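Local coordinates for CdiA-CT toxin, Conserved domain protein (Yersinia pseudotuberculosis serotype O:3, PDB 4ZQU) that probably acts as a nuclease toxin of contact-dependent growth inhibition, with a PD-(D/E)XK-like endonuclease domain that its cognate immunity protein CdiI binds, at residues G14-P19 / Y24-R29. Sequence-based numbering, arbitrary orientation.
Sequences GSRLPP and YDYFDR
Y24 meets L17 through its CB, which lies 3.7 Å from L17 CD1; the two side chains run alongside each other before the tyrosine ring departs toward F68 and its hydroxyl bonds to T65. At D25 the backbone does the work: D25 O accepts a hydrogen bond from L17 N, 2.8 Å away and nearly straight (164°), while the carboxylate turns away to the amide of A37. Y26 illustrates how a loop can use an aromatic ring as a platform. With CG anti to the backbone N (chi1 177°) and a bend at chi2, the R16 chain brings CD over the ring off-centre, 4.1 Å from its centroid; a second bend, at chi3, leads on to NE. The guanidinium and ring planes stand 57° apart, and the arginine goes on to a salt bridge with D5. F27 N gives the second backbone bond, 2.7 Å to S15 O, and its CB backs onto L17 CD1. Between these two bonds R16 and Y26 form a single beta bridge. D28 makes a salt bridge with R69 of the CdiI chain. A water donates to S15 OG, which also bonds to P12 O, and accepts from the amide N of R29. The R29 guanidinium folds back against the loop: L17 CD2 covers one face, and R16 O lies at its edge, 3.2 Å from R29 NH2. R29 NH1 bonds to S29 of the CdiI chain. The loop 14-19, following helix 3-9, thus lines strand 26-27, an outermost strand of the mixed sheet within the toxin chain, while strand 33-39 pairs antiparallel with it through a classic bulge in which D25 and Y26 both face V35.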
loop_
_atom_site.group_PDB
_atom_site.type_symbol
_atom_site.label_atom_id
_atom_site.label_comp_id
_atom_site.label_asym_id
_atom_site.label_seq_id
_atom_site.Cartn_x
_atom_site.Cartn_y
_atom_site.Cartn_z
ATOM N N GLY A 14 -6.573 1.267 13.205
ATOM C CA GLY A 14 -5.426 1.508 12.349
ATOM C C GLY A 14 -5.453 0.686 11.075
ATOM O O GLY A 14 -4.508 0.721 10.289
ATOM N N SER A 15 -6.541 -0.049 10.867
ATOM C CA SER A 15 -6.666 -0.920 9.704
ATOM C C SER A 15 -7.039 -0.160 8.439
ATOM O O SER A 15 -6.682 -0.576 7.337
ATOM C CB SER A 15 -7.704 -2.013 9.964
ATOM O OG SER A 15 -7.244 -2.928 10.941
ATOM N N ARG A 16 -7.756 0.948 8.598
ATOM C CA ARG A 16 -8.236 1.717 7.453
ATOM C C ARG A 16 -7.105 2.277 6.600
ATOM O O ARG A 16 -6.257 3.032 7.078
ATOM C CB ARG A 16 -9.134 2.864 7.909
ATOM C CG ARG A 16 -9.597 3.744 6.763
ATOM C CD ARG A 16 -10.718 3.089 5.985
ATOM N NE ARG A 16 -12.020 3.456 6.529
ATOM C CZ ARG A 16 -12.941 4.145 5.862
ATOM N NH1 ARG A 16 -12.709 4.528 4.614
ATOM N NH2 ARG A 16 -14.096 4.441 6.438
ATOM N N LEU A 17 -7.110 1.895 5.327
ATOM C CA LEU A 17 -6.164 2.415 4.354
ATOM C C LEU A 17 -6.652 3.751 3.810
ATOM O O LEU A 17 -7.857 4.009 3.792
ATOM C CB LEU A 17 -5.973 1.414 3.217
ATOM C CG LEU A 17 -5.264 0.113 3.592
ATOM C CD1 LEU A 17 -5.469 -0.920 2.505
ATOM C CD2 LEU A 17 -3.788 0.373 3.815
ATOM N N PRO A 18 -5.718 4.609 3.368
ATOM C CA PRO A 18 -6.103 5.890 2.767
ATOM C C PRO A 18 -6.958 5.670 1.525
ATOM O O PRO A 18 -6.784 4.654 0.850
ATOM C CB PRO A 18 -4.758 6.536 2.415
ATOM C CG PRO A 18 -3.800 5.394 2.320
ATOM C CD PRO A 18 -4.257 4.419 3.359
ATOM N N PRO A 19 -7.874 6.606 1.233
ATOM C CA PRO A 19 -8.869 6.468 0.166
ATOM C C PRO A 19 -8.290 6.009 -1.170
ATOM O O PRO A 19 -7.159 6.359 -1.517
ATOM C CB PRO A 19 -9.440 7.881 0.046
ATOM C CG PRO A 19 -9.298 8.439 1.410
ATOM C CD PRO A 19 -8.004 7.893 1.937
ATOM N N TYR A 24 -8.331 -2.266 -1.957
ATOM C CA TYR A 24 -8.229 -2.555 -0.530
ATOM C C TYR A 24 -8.616 -1.352 0.322
ATOM O O TYR A 24 -8.060 -0.263 0.168
ATOM C CB TYR A 24 -6.812 -3.010 -0.175
ATOM C CG TYR A 24 -6.378 -4.277 -0.877
ATOM C CD1 TYR A 24 -7.308 -5.236 -1.261
ATOM C CD2 TYR A 24 -5.041 -4.508 -1.165
ATOM C CE1 TYR A 24 -6.917 -6.393 -1.907
ATOM C CE2 TYR A 24 -4.639 -5.664 -1.811
ATOM C CZ TYR A 24 -5.582 -6.603 -2.180
ATOM O OH TYR A 24 -5.189 -7.756 -2.823
ATOM N N ASP A 25 -9.569 -1.558 1.224
ATOM C CA ASP A 25 -10.046 -0.488 2.090
ATOM C C ASP A 25 -9.478 -0.635 3.496
ATOM O O ASP A 25 -9.198 0.354 4.170
ATOM C CB ASP A 25 -11.575 -0.482 2.123
ATOM C CG ASP A 25 -12.182 -0.308 0.743
ATOM O OD1 ASP A 25 -11.677 0.532 -0.030
ATOM O OD2 ASP A 25 -13.159 -1.015 0.423
ATOM N N TYR A 26 -9.301 -1.879 3.928
ATOM C CA TYR A 26 -8.745 -2.158 5.246
ATOM C C TYR A 26 -7.573 -3.123 5.176
ATOM O O TYR A 26 -7.511 -3.986 4.302
ATOM C CB TYR A 26 -9.818 -2.724 6.174
ATOM C CG TYR A 26 -10.887 -1.726 6.517
ATOM C CD1 TYR A 26 -10.732 -0.859 7.589
ATOM C CD2 TYR A 26 -12.049 -1.639 5.763
ATOM C CE1 TYR A 26 -11.704 0.065 7.903
ATOM C CE2 TYR A 26 -13.028 -0.718 6.070
ATOM C CZ TYR A 26 -12.848 0.132 7.140
ATOM O OH TYR A 26 -13.822 1.051 7.454
ATOM N N PHE A 27 -6.645 -2.969 6.113
ATOM C CA PHE A 27 -5.489 -3.844 6.200
ATOM C C PHE A 27 -5.157 -4.111 7.658
ATOM O O PHE A 27 -4.798 -3.191 8.391
ATOM C CB PHE A 27 -4.289 -3.221 5.482
ATOM C CG PHE A 27 -3.090 -4.126 5.399
ATOM C CD1 PHE A 27 -3.238 -5.471 5.122
ATOM C CD2 PHE A 27 -1.814 -3.629 5.597
ATOM C CE1 PHE A 27 -2.136 -6.306 5.041
ATOM C CE2 PHE A 27 -0.711 -4.461 5.521
ATOM C CZ PHE A 27 -0.875 -5.798 5.241
ATOM N N ASP A 28 -5.297 -5.361 8.085
ATOM C CA ASP A 28 -4.887 -5.741 9.433
ATOM C C ASP A 28 -3.370 -5.647 9.505
ATOM O O ASP A 28 -2.661 -6.488 8.959
ATOM C CB ASP A 28 -5.375 -7.149 9.783
ATOM C CG ASP A 28 -5.210 -7.481 11.258
ATOM O OD1 ASP A 28 -4.159 -7.141 11.841
ATOM O OD2 ASP A 28 -6.133 -8.090 11.837
ATOM N N ARG A 29 -2.877 -4.615 10.181
ATOM C CA ARG A 29 -1.455 -4.296 10.163
ATOM C C ARG A 29 -0.604 -5.354 10.851
ATOM O O ARG A 29 0.617 -5.360 10.704
ATOM C CB ARG A 29 -1.210 -2.935 10.815
ATOM C CG ARG A 29 -2.115 -1.831 10.303
ATOM C CD ARG A 29 -2.039 -1.677 8.790
ATOM N NE ARG A 29 -2.970 -0.652 8.331
ATOM C CZ ARG A 29 -2.610 0.469 7.717
ATOM N NH1 ARG A 29 -1.333 0.709 7.462
ATOM N NH2 ARG A 29 -3.530 1.348 7.346
HETATM O O HOH W 1 -4.709 -2.888 12.208
HETATM O O HOH W 2 -8.765 2.396 -0.194
#